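Local coordinates for tetracycline repressor protein class G (Acinetobacter baumannii, PDB 6RX9), which represses the tetracycline resistance gene by binding its operator DNA through a helix-turn-helix, and binds it less tightly once tetracycline is bound, at residues A61-R66 against A83-T88; F78-A83 against G191-I196; S138-G143 against A186-G191. One frame throughout, in Å; residues are numbered along the deposited sequence. Where two conformers were deposited one is given.

Contact 1: residues A61-R66 against A83-T88; sequences AERHTR and ALSFRT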
loop_
_atom_site.group_PDB
_atom_site.type_symbol
_atom_site.label_atom_id
_atom_site.label_comp_id
_atom_site.label_asym_id
_atom_site.label_seq_id
_atom_site.Cartn_x
_atom_site.Cartn_y
_atom_site.Cartn_z
ATOM N N ALA A 61 -2.298 -17.382 4.109
ATOM C CA ALA A 61 -2.375 -18.839 3.831
ATOM C C ALA A 61 -2.388 -19.101 2.318
ATOM O O ALA A 61 -1.585 -19.935 1.860
ATOM C CB ALA A 61 -3.594 -19.429 4.499
ATOM N N GLU A 62 -3.271 -18.415 1.581
ATOM C CA GLU A 62 -3.457 -18.547 0.106
ATOM C C GLU A 62 -2.130 -18.274 -0.619
ATOM O O GLU A 62 -1.848 -18.986 -1.603
ATOM C CB GLU A 62 -4.570 -17.606 -0.368
ATOM C CG GLU A 62 -4.648 -17.401 -1.877
ATOM C CD GLU A 62 -5.065 -18.609 -2.699
ATOM O OE1 GLU A 62 -5.378 -19.657 -2.099
ATOM O OE2 GLU A 62 -5.083 -18.497 -3.943
ATOM N N ARG A 63 -1.350 -17.289 -0.157
ATOM C CA ARG A 63 -0.068 -16.881 -0.797
ATOM C C ARG A 63 0.991 -17.976 -0.605
ATOM O O ARG A 63 1.788 -18.183 -1.540
ATOM C CB ARG A 63 0.439 -15.539 -0.256
ATOM C CG ARG A 63 1.430 -14.859 -1.189
ATOM C CD ARG A 63 2.204 -13.702 -0.583
ATOM N NE ARG A 63 2.998 -13.025 -1.604
ATOM C CZ ARG A 63 3.698 -11.906 -1.422
ATOM N NH1 ARG A 63 4.380 -11.389 -2.431
ATOM N NH2 ARG A 63 3.722 -11.308 -0.242
ATOM N N HIS A 64 0.996 -18.660 0.546
ATOM C CA HIS A 64 1.991 -19.715 0.895
ATOM C C HIS A 64 1.916 -20.883 -0.099
ATOM O O HIS A 64 2.958 -21.541 -0.309
ATOM C CB HIS A 64 1.802 -20.208 2.336
ATOM C CG HIS A 64 1.920 -19.137 3.370
ATOM N ND1 HIS A 64 2.835 -18.106 3.267
ATOM C CD2 HIS A 64 1.255 -18.940 4.529
ATOM C CE1 HIS A 64 2.720 -17.314 4.315
ATOM N NE2 HIS A 64 1.757 -17.804 5.103
ATOM N N THR A 65 0.739 -21.136 -0.684
ATOM C CA THR A 65 0.494 -22.239 -1.656
ATOM C C THR A 65 1.184 -21.923 -2.993
ATOM O O THR A 65 1.450 -22.879 -3.752
ATOM C CB THR A 65 -1.007 -22.498 -1.857
ATOM O OG1 THR A 65 -1.585 -21.358 -2.496
ATOM C CG2 THR A 65 -1.741 -22.788 -0.566
ATOM N N ARG A 66 1.459 -20.642 -3.268
ATOM C CA ARG A 66 2.085 -20.158 -4.531
ATOM C C ARG A 66 3.432 -19.480 -4.235
ATOM O O ARG A 66 3.891 -18.687 -5.084
ATOM C CB ARG A 66 1.118 -19.209 -5.249
ATOM C CG ARG A 66 0.101 -19.920 -6.130
ATOM C CD ARG A 66 0.727 -20.386 -7.429
ATOM N NE ARG A 66 -0.213 -21.096 -8.284
ATOM C CZ ARG A 66 0.033 -21.471 -9.538
ATOM N NH1 ARG A 66 1.197 -21.197 -10.107
ATOM N NH2 ARG A 66 -0.893 -22.119 -10.224
ATOM N N ALA A 83 1.638 -12.983 -7.242
ATOM C CA ALA A 83 0.969 -11.669 -7.072
ATOM C C ALA A 83 -0.547 -11.872 -6.946
ATOM O O ALA A 83 -1.147 -11.275 -6.028
ATOM C CB ALA A 83 1.318 -10.747 -8.215
ATOM N N LEU A 84 -1.138 -12.700 -7.814
ATOM C CA LEU A 84 -2.609 -12.934 -7.872
ATOM C C LEU A 84 -3.088 -13.606 -6.576
ATOM O O LEU A 84 -4.179 -13.250 -6.088
ATOM C CB LEU A 84 -2.947 -13.779 -9.105
ATOM C CG LEU A 84 -2.844 -13.048 -10.444
ATOM C CD1 LEU A 84 -2.774 -14.035 -11.597
ATOM C CD2 LEU A 84 -4.011 -12.088 -10.632
ATOM N N SER A 85 -2.295 -14.543 -6.044
ATOM C CA SER A 85 -2.573 -15.285 -4.784
ATOM C C SER A 85 -2.530 -14.321 -3.590
ATOM O O SER A 85 -3.397 -14.445 -2.701
ATOM C CB SER A 85 -1.611 -16.432 -4.602
ATOM O OG SER A 85 -0.310 -15.965 -4.272
ATOM N N PHE A 86 -1.552 -13.409 -3.571
ATOM C CA PHE A 86 -1.397 -12.367 -2.518
ATOM C C PHE A 86 -2.615 -11.434 -2.555
ATOM O O PHE A 86 -3.185 -11.144 -1.488
ATOM C CB PHE A 86 -0.066 -11.627 -2.689
ATOM C CG PHE A 86 0.283 -10.633 -1.605
ATOM C CD1 PHE A 86 -0.120 -10.824 -0.289
ATOM C CD2 PHE A 86 1.060 -9.522 -1.894
ATOM C CE1 PHE A 86 0.222 -9.910 0.697
ATOM C CE2 PHE A 86 1.399 -8.609 -0.907
ATOM C CZ PHE A 86 0.976 -8.803 0.387
ATOM N N ARG A 87 -3.029 -11.001 -3.750
ATOM C CA ARG A 87 -4.213 -10.118 -3.932
ATOM C C ARG A 87 -5.473 -10.825 -3.413
ATOM O O ARG A 87 -6.237 -10.193 -2.656
ATOM C CB ARG A 87 -4.383 -9.719 -5.400
ATOM C CG ARG A 87 -5.617 -8.864 -5.651
ATOM C CD ARG A 87 -5.739 -8.461 -7.099
ATOM N NE ARG A 87 -6.861 -7.560 -7.326
ATOM C CZ ARG A 87 -7.901 -7.805 -8.116
ATOM N NH1 ARG A 87 -7.989 -8.943 -8.787
ATOM N NH2 ARG A 87 -8.853 -6.898 -8.244
ATOM N N THR A 88 -5.681 -12.085 -3.803
ATOM C CA THR A 88 -6.847 -12.912 -3.391
ATOM C C THR A 88 -6.877 -13.015 -1.861
ATOM O O THR A 88 -7.966 -12.837 -1.286
ATOM C CB THR A 88 -6.814 -14.294 -4.055
ATOM O OG1 THR A 88 -6.699 -14.089 -5.462
ATOM C CG2 THR A 88 -8.044 -15.122 -3.756
#

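Contact 2: residues F78-A83 against G191-I196; sequences FLKENA and GLDSLI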
loop_
_atom_site.group_PDB
_atom_site.type_symbol
_atom_site.label_atom_id
_atom_site.label_comp_id
_atom_site.label_asym_id
_atom_site.label_seq_id
_atom_site.Cartn_x
_atom_site.Cartn_y
_atom_site.Cartn_z
ATOM N N PHE A 78 5.553 -17.493 -12.448
ATOM C CA PHE A 78 5.791 -17.573 -10.982
ATOM C C PHE A 78 5.416 -16.244 -10.312
ATOM O O PHE A 78 4.645 -16.272 -9.336
ATOM C CB PHE A 78 7.246 -17.921 -10.656
ATOM C CG PHE A 78 7.571 -17.782 -9.190
ATOM C CD1 PHE A 78 6.960 -18.602 -8.254
ATOM C CD2 PHE A 78 8.456 -16.814 -8.742
ATOM C CE1 PHE A 78 7.238 -18.468 -6.903
ATOM C CE2 PHE A 78 8.730 -16.676 -7.389
ATOM C CZ PHE A 78 8.123 -17.504 -6.474
ATOM N N LEU A 79 5.951 -15.124 -10.813
ATOM C CA LEU A 79 5.732 -13.775 -10.216
ATOM C C LEU A 79 4.255 -13.383 -10.341
ATOM O O LEU A 79 3.717 -12.836 -9.358
ATOM C CB LEU A 79 6.640 -12.742 -10.891
ATOM C CG LEU A 79 8.126 -12.836 -10.539
ATOM C CD1 LEU A 79 8.908 -11.713 -11.201
ATOM C CD2 LEU A 79 8.340 -12.820 -9.032
ATOM N N LYS A 80 3.623 -13.657 -11.488
ATOM C CA LYS A 80 2.199 -13.298 -11.738
ATOM C C LYS A 80 1.297 -14.110 -10.803
ATOM O O LYS A 80 0.465 -13.493 -10.116
ATOM C CB LYS A 80 1.793 -13.516 -13.200
ATOM C CG LYS A 80 0.318 -13.256 -13.480
ATOM C CD LYS A 80 0.011 -12.775 -14.881
ATOM C CE LYS A 80 -1.400 -12.240 -15.009
ATOM N NZ LYS A 80 -1.671 -11.723 -16.371
ATOM N N GLU A 81 1.455 -15.436 -10.772
ATOM C CA GLU A 81 0.596 -16.334 -9.953
ATOM C C GLU A 81 0.793 -16.011 -8.465
ATOM O O GLU A 81 -0.206 -16.055 -7.725
ATOM C CB GLU A 81 0.880 -17.803 -10.269
ATOM C CG GLU A 81 0.385 -18.231 -11.640
ATOM C CD GLU A 81 -1.115 -18.101 -11.864
ATOM O OE1 GLU A 81 -1.531 -18.071 -13.035
ATOM O OE2 GLU A 81 -1.867 -18.032 -10.869
ATOM N N ASN A 82 2.021 -15.684 -8.051
ATOM C CA ASN A 82 2.341 -15.268 -6.658
ATOM C C ASN A 82 1.587 -13.967 -6.339
ATOM O O ASN A 82 0.947 -13.895 -5.274
ATOM C CB ASN A 82 3.847 -15.108 -6.442
ATOM C CG ASN A 82 4.204 -14.782 -5.007
ATOM O OD1 ASN A 82 4.365 -13.617 -4.654
ATOM N ND2 ASN A 82 4.317 -15.800 -4.169
ATOM N N ALA A 83 1.638 -12.983 -7.242
ATOM C CA ALA A 83 0.969 -11.669 -7.072
ATOM C C ALA A 83 -0.547 -11.872 -6.946
ATOM O O ALA A 83 -1.147 -11.275 -6.028
ATOM C CB ALA A 83 1.318 -10.747 -8.215
ATOM N N GLY A 191 -1.369 -3.266 -14.475
ATOM C CA GLY A 191 -0.210 -2.864 -13.652
ATOM C C GLY A 191 0.749 -4.023 -13.416
ATOM O O GLY A 191 1.977 -3.804 -13.483
ATOM N N LEU A 192 0.214 -5.214 -13.129
ATOM C CA LEU A 192 1.015 -6.435 -12.835
ATOM C C LEU A 192 1.808 -6.839 -14.085
ATOM O O LEU A 192 3.028 -7.052 -13.964
ATOM C CB LEU A 192 0.077 -7.560 -12.385
ATOM C CG LEU A 192 0.747 -8.893 -12.050
ATOM C CD1 LEU A 192 1.913 -8.701 -11.093
ATOM C CD2 LEU A 192 -0.266 -9.864 -11.470
ATOM N N ASP A 193 1.135 -6.920 -15.236
ATOM C CA ASP A 193 1.738 -7.298 -16.545
ATOM C C ASP A 193 2.825 -6.284 -16.921
ATOM O O ASP A 193 3.874 -6.711 -17.439
ATOM C CB ASP A 193 0.666 -7.419 -17.630
ATOM C CG ASP A 193 -0.260 -8.611 -17.461
ATOM O OD1 ASP A 193 0.086 -9.523 -16.678
ATOM O OD2 ASP A 193 -1.321 -8.623 -18.115
ATOM N N SER A 194 2.590 -4.991 -16.667
ATOM C CA SER A 194 3.558 -3.893 -16.923
ATOM C C SER A 194 4.799 -4.076 -16.043
ATOM O O SER A 194 5.920 -3.982 -16.567
ATOM C CB SER A 194 2.923 -2.542 -16.713
ATOM O OG SER A 194 1.864 -2.344 -17.639
ATOM N N LEU A 195 4.609 -4.340 -14.750
ATOM C CA LEU A 195 5.723 -4.547 -13.789
ATOM C C LEU A 195 6.599 -5.714 -14.273
ATOM O O LEU A 195 7.831 -5.541 -14.355
ATOM C CB LEU A 195 5.130 -4.814 -12.402
ATOM C CG LEU A 195 6.082 -4.663 -11.216
ATOM C CD1 LEU A 195 6.813 -3.329 -11.249
ATOM C CD2 LEU A 195 5.326 -4.821 -9.902
ATOM N N ILE A 196 5.984 -6.850 -14.612
ATOM C CA ILE A 196 6.708 -8.097 -15.011
ATOM C C ILE A 196 7.407 -7.871 -16.362
ATOM O O ILE A 196 8.578 -8.276 -16.483
ATOM C CB ILE A 196 5.756 -9.311 -15.014
ATOM C CG1 ILE A 196 5.285 -9.640 -13.593
ATOM C CG2 ILE A 196 6.402 -10.514 -15.686
ATOM C CD1 ILE A 196 4.091 -10.561 -13.533
#

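Contact 3: residues S138-G143 against A186-G191; sequences SHYVVG and AAFNFG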
loop_
_atom_site.group_PDB
_atom_site.type_symbol
_atom_site.label_atom_id
_atom_site.label_comp_id
_atom_site.label_asym_id
_atom_site.label_seq_id
_atom_site.Cartn_x
_atom_site.Cartn_y
_atom_site.Cartn_z
ATOM N N SER A 138 5.057 -7.033 -4.333
ATOM C CA SER A 138 4.338 -6.955 -3.032
ATOM C C SER A 138 3.833 -5.526 -2.793
ATOM O O SER A 138 2.667 -5.381 -2.383
ATOM C CB SER A 138 5.203 -7.427 -1.894
ATOM O OG SER A 138 5.329 -8.841 -1.914
ATOM N N HIS A 139 4.675 -4.518 -3.048
ATOM C CA HIS A 139 4.330 -3.078 -2.880
ATOM C C HIS A 139 3.107 -2.743 -3.743
ATOM O O HIS A 139 2.152 -2.132 -3.212
ATOM C CB HIS A 139 5.514 -2.163 -3.227
ATOM C CG HIS A 139 6.725 -2.346 -2.374
ATOM N ND1 HIS A 139 6.681 -2.949 -1.130
ATOM C CD2 HIS A 139 8.010 -1.979 -2.571
ATOM C CE1 HIS A 139 7.890 -2.965 -0.607
ATOM N NE2 HIS A 139 8.722 -2.370 -1.470
ATOM N N TYR A 140 3.133 -3.142 -5.018
ATOM C CA TYR A 140 2.050 -2.883 -6.002
ATOM C C TYR A 140 0.737 -3.509 -5.509
ATOM O O TYR A 140 -0.296 -2.814 -5.516
ATOM C CB TYR A 140 2.426 -3.393 -7.397
ATOM C CG TYR A 140 1.278 -3.346 -8.368
ATOM C CD1 TYR A 140 0.811 -2.136 -8.858
ATOM C CD2 TYR A 140 0.620 -4.500 -8.760
ATOM C CE1 TYR A 140 -0.265 -2.076 -9.728
ATOM C CE2 TYR A 140 -0.456 -4.457 -9.632
ATOM C CZ TYR A 140 -0.905 -3.240 -10.113
ATOM O OH TYR A 140 -1.962 -3.185 -10.974
ATOM N N VAL A 141 0.770 -4.772 -5.073
ATOM C CA VAL A 141 -0.447 -5.528 -4.652
ATOM C C VAL A 141 -1.072 -4.827 -3.435
ATOM O O VAL A 141 -2.290 -4.603 -3.446
ATOM C CB VAL A 141 -0.137 -7.008 -4.359
ATOM C CG1 VAL A 141 -1.309 -7.700 -3.683
ATOM C CG2 VAL A 141 0.263 -7.755 -5.623
ATOM N N VAL A 142 -0.266 -4.499 -2.426
ATOM C CA VAL A 142 -0.749 -3.840 -1.176
ATOM C C VAL A 142 -1.421 -2.514 -1.551
ATOM O O VAL A 142 -2.564 -2.300 -1.117
ATOM C CB VAL A 142 0.384 -3.651 -0.153
ATOM C CG1 VAL A 142 -0.019 -2.705 0.969
ATOM C CG2 VAL A 142 0.850 -4.986 0.405
ATOM N N GLY A 143 -0.742 -1.664 -2.332
ATOM C CA GLY A 143 -1.288 -0.368 -2.777
ATOM C C GLY A 143 -2.628 -0.537 -3.473
ATOM O O GLY A 143 -3.569 0.218 -3.147
ATOM N N ALA A 186 -9.168 -5.976 -14.486
ATOM C CA ALA A 186 -8.485 -5.506 -15.717
ATOM C C ALA A 186 -7.383 -4.502 -15.351
ATOM O O ALA A 186 -6.256 -4.656 -15.852
ATOM C CB ALA A 186 -9.482 -4.910 -16.685
ATOM N N ALA A 187 -7.696 -3.525 -14.496
ATOM C CA ALA A 187 -6.756 -2.484 -14.014
ATOM C C ALA A 187 -5.598 -3.145 -13.259
ATOM O O ALA A 187 -4.432 -2.820 -13.551
ATOM C CB ALA A 187 -7.482 -1.485 -13.143
ATOM N N PHE A 188 -5.903 -4.040 -12.316
ATOM C CA PHE A 188 -4.878 -4.756 -11.514
ATOM C C PHE A 188 -3.926 -5.507 -12.453
ATOM O O PHE A 188 -2.699 -5.347 -12.330
ATOM C CB PHE A 188 -5.505 -5.735 -10.521
ATOM C CG PHE A 188 -4.462 -6.566 -9.823
ATOM C CD1 PHE A 188 -3.728 -6.037 -8.772
ATOM C CD2 PHE A 188 -4.160 -7.844 -10.266
ATOM C CE1 PHE A 188 -2.746 -6.788 -8.146
ATOM C CE2 PHE A 188 -3.173 -8.590 -9.641
ATOM C CZ PHE A 188 -2.469 -8.060 -8.583
ATOM N N ASN A 189 -4.487 -6.300 -13.370
ATOM C CA ASN A 189 -3.718 -7.156 -14.312
ATOM C C ASN A 189 -2.845 -6.273 -15.213
ATOM O O ASN A 189 -1.714 -6.686 -15.503
ATOM C CB ASN A 189 -4.636 -8.100 -15.093
ATOM C CG ASN A 189 -5.067 -9.290 -14.263
ATOM O OD1 ASN A 189 -4.230 -10.055 -13.785
ATOM N ND2 ASN A 189 -6.365 -9.452 -14.073
ATOM N N PHE A 190 -3.310 -5.081 -15.595
ATOM C CA PHE A 190 -2.526 -4.160 -16.461
ATOM C C PHE A 190 -1.253 -3.714 -15.729
ATOM O O PHE A 190 -0.172 -3.786 -16.335
ATOM C CB PHE A 190 -3.342 -2.954 -16.929
ATOM C CG PHE A 190 -2.504 -1.959 -17.686
ATOM C CD1 PHE A 190 -2.153 -2.192 -19.008
ATOM C CD2 PHE A 190 -2.015 -0.822 -17.064
ATOM C CE1 PHE A 190 -1.360 -1.288 -19.697
ATOM C CE2 PHE A 190 -1.222 0.081 -17.755
ATOM C CZ PHE A 190 -0.898 -0.155 -19.072
ATOM N N GLY A 191 -1.369 -3.266 -14.475
ATOM C CA GLY A 191 -0.210 -2.864 -13.652
ATOM C C GLY A 191 0.749 -4.023 -13.416
ATOM O O GLY A 191 1.977 -3.804 -13.483
#

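Contact 1: residues A61-R66 against A83-T88
The guanidinium of Arg63 lies flat on the ring of Phe86. The two planes are only 5° apart and their centres are 3.9 Å apart. Arg63 CZ sits over the ring face, 24° off the ring normal, so the stack is also a cation-pi contact. Arg63 NH2 is the atom above the middle of the ring, and Arg63 NE comes down near the start of the side chain, 3.5 Å from Phe86 CB. Arg63 reaches this far because its chain is stretched from CG to NE, with CG anti to the backbone N (chi1 -160°). The far end is pinned by polar partners. NH1 donates to Ser138 OG on helix 127-155 and to OD1 of Asn82, so the plane is held by bonds at its rim as well as by the ring beneath it.

Ser85 is the other main piece. The two backbones come close here, with Arg63 CA 5.0 Å from Ser85 CA. The small side chain of Ser85 fits this gap. In the conformer given, Ser85 OG lies 3.6 Å from Arg63 CA and 3.7 Å from Arg66 CB. These are van der Waals contacts; in this conformer the hydroxyl bonds to the carbonyl O of Asn82, one turn back in its own helix. Glu62 closes the side, with Glu62 CG 3.3 Å from the carbonyl O of Ser85.

Asn82 is a probable tetracycline-binding residue, as is His64 in the first segment, so Arg63 probably belongs to the wall of the drug pocket. The short helix 61-64 thus rests on helix 75-91. Phe86 continues inward to Val141 and Val142 of helix 127-155, and its ring meets His100, a probable magnesium ligand, edge-to-face.

Contact 2: residues F78-A83 against G191-I196
Lys80 and Asp193 form a salt bridge between two helices that run roughly antiparallel. The segment axes are inclined at 148° and approach to 10.5 Å. Lys80 NZ donates to Asp193 OD1 at 2.8 Å. Asp193 OD1 accepts on its syn lone pair, on the side of OD2, and Asp193 OD2 itself stays farther away at 3.6 Å from Lys80 NZ. The first torsion of Lys80 (chi1 176°) turns the chain opposite the main-chain nitrogen, and the chain is extended beyond CG. This carries the ammonium across the gap between the helices. The end of the short aspartate comes up to the ammonium.

Both residues are partly exposed, so the ion pair lies along the side of an otherwise apolar strip. In that strip Leu192 points at helix 75-91 and straddles Ala83. Leu192 CD1 is 3.6 Å and Leu192 CD2 3.7 Å from Ala83 CB, and CD2 also nears the carbonyl O of Lys80. One turn on, Ile196 CD1 packs on the backbone of the same lysine, 3.7 Å from Lys80 N. Ile196 CD1 also approaches Leu79 CB at 4.3 Å.

Backbone amides of both segments bond within their own helix, as Ala83 N to Leu79 O and Ile196 N to Leu192 O. Ser194 OG bonds to the carbonyl O of Phe190, one turn earlier. Asn82, on another side of its helix, donates from ND2 to Arg66 O, and the other end of its amide is engaged too. Leu202 of the second subunit packs against Asp193. The chemistry is therefore divided. Apolar branches hold the buried centre, while one charged pair joins the helices at the side and probably lets each charge offset the other.

Contact 3: residues S138-G143 against A186-G191
The two helical segments run nearly antiparallel, at 163°, with axes 11.1 Å apart at closest approach. A gap this wide is bridged by large side chains, above all by Tyr140. Its first torsion swings the ring to the side away from its own main-chain nitrogen, which sends it across to helix 185-202. There Tyr140 OH donates to the carbonyl O of Phe188 at 2.7 Å. The bond meets the carbonyl at a C=O...O angle of 115°. The hydroxyl thus lies near the carbonyl plane but well off the C=O direction, and the bond satisfies its proton within a buried interface.

Gly191 makes room for this reach. With no side chain on Gly191, Tyr140 OH can come to 3.2 Å from Gly191 CA. The glycine carbonyl O lies over one face of the tyrosine ring.

Phe188 reaches back in the other direction. Its ring and that of Tyr140 are inclined by 27° and slid apart, so they barely overlap, with centroids 5.4 Å apart. The nearest carbons are Tyr140 CE2 and Phe188 CE1, at 3.6 Å. Val141 then closes on the edge of the phenylalanine ring, Val141 CG2 lying 4.0 Å from Phe188 CZ. Leu84 and Arg87 of helix 75-91 also touch Phe188.

His139 and Ala187 also touch the second subunit, at Ser144 and Trp132 of that chain. The arrangement is that of an antiparallel helix pair in the all-helical C-terminal domain of TetR-family repressors. Helices 127-155 and 185-202, with their mates in the second subunit, probably form the four-helix bundle of the TetR dimer.

In the fold
Contacts 2 and 3 are neighbours, with centres about 8 Å apart. They share Gly191 and helix 185-202, and both touch the second subunit. Contact 1 lies about 12 Å from the centre of contact 2 and about 13 Å from that of contact 3. Helix 75-91 serves contacts 1 and 2, which share Ala83. Along the chain, contact 1 closes before contact 3 opens, but its segments alternate with those of contact 2. In sequence, both segments of contact 3 fall within the span bounded by contact 2, meeting its second segment at Gly191. Helices 75-91, 127-155 and 185-202 thus form one packed core, which joins the probable tetracycline site near contact 1 to the dimer interface.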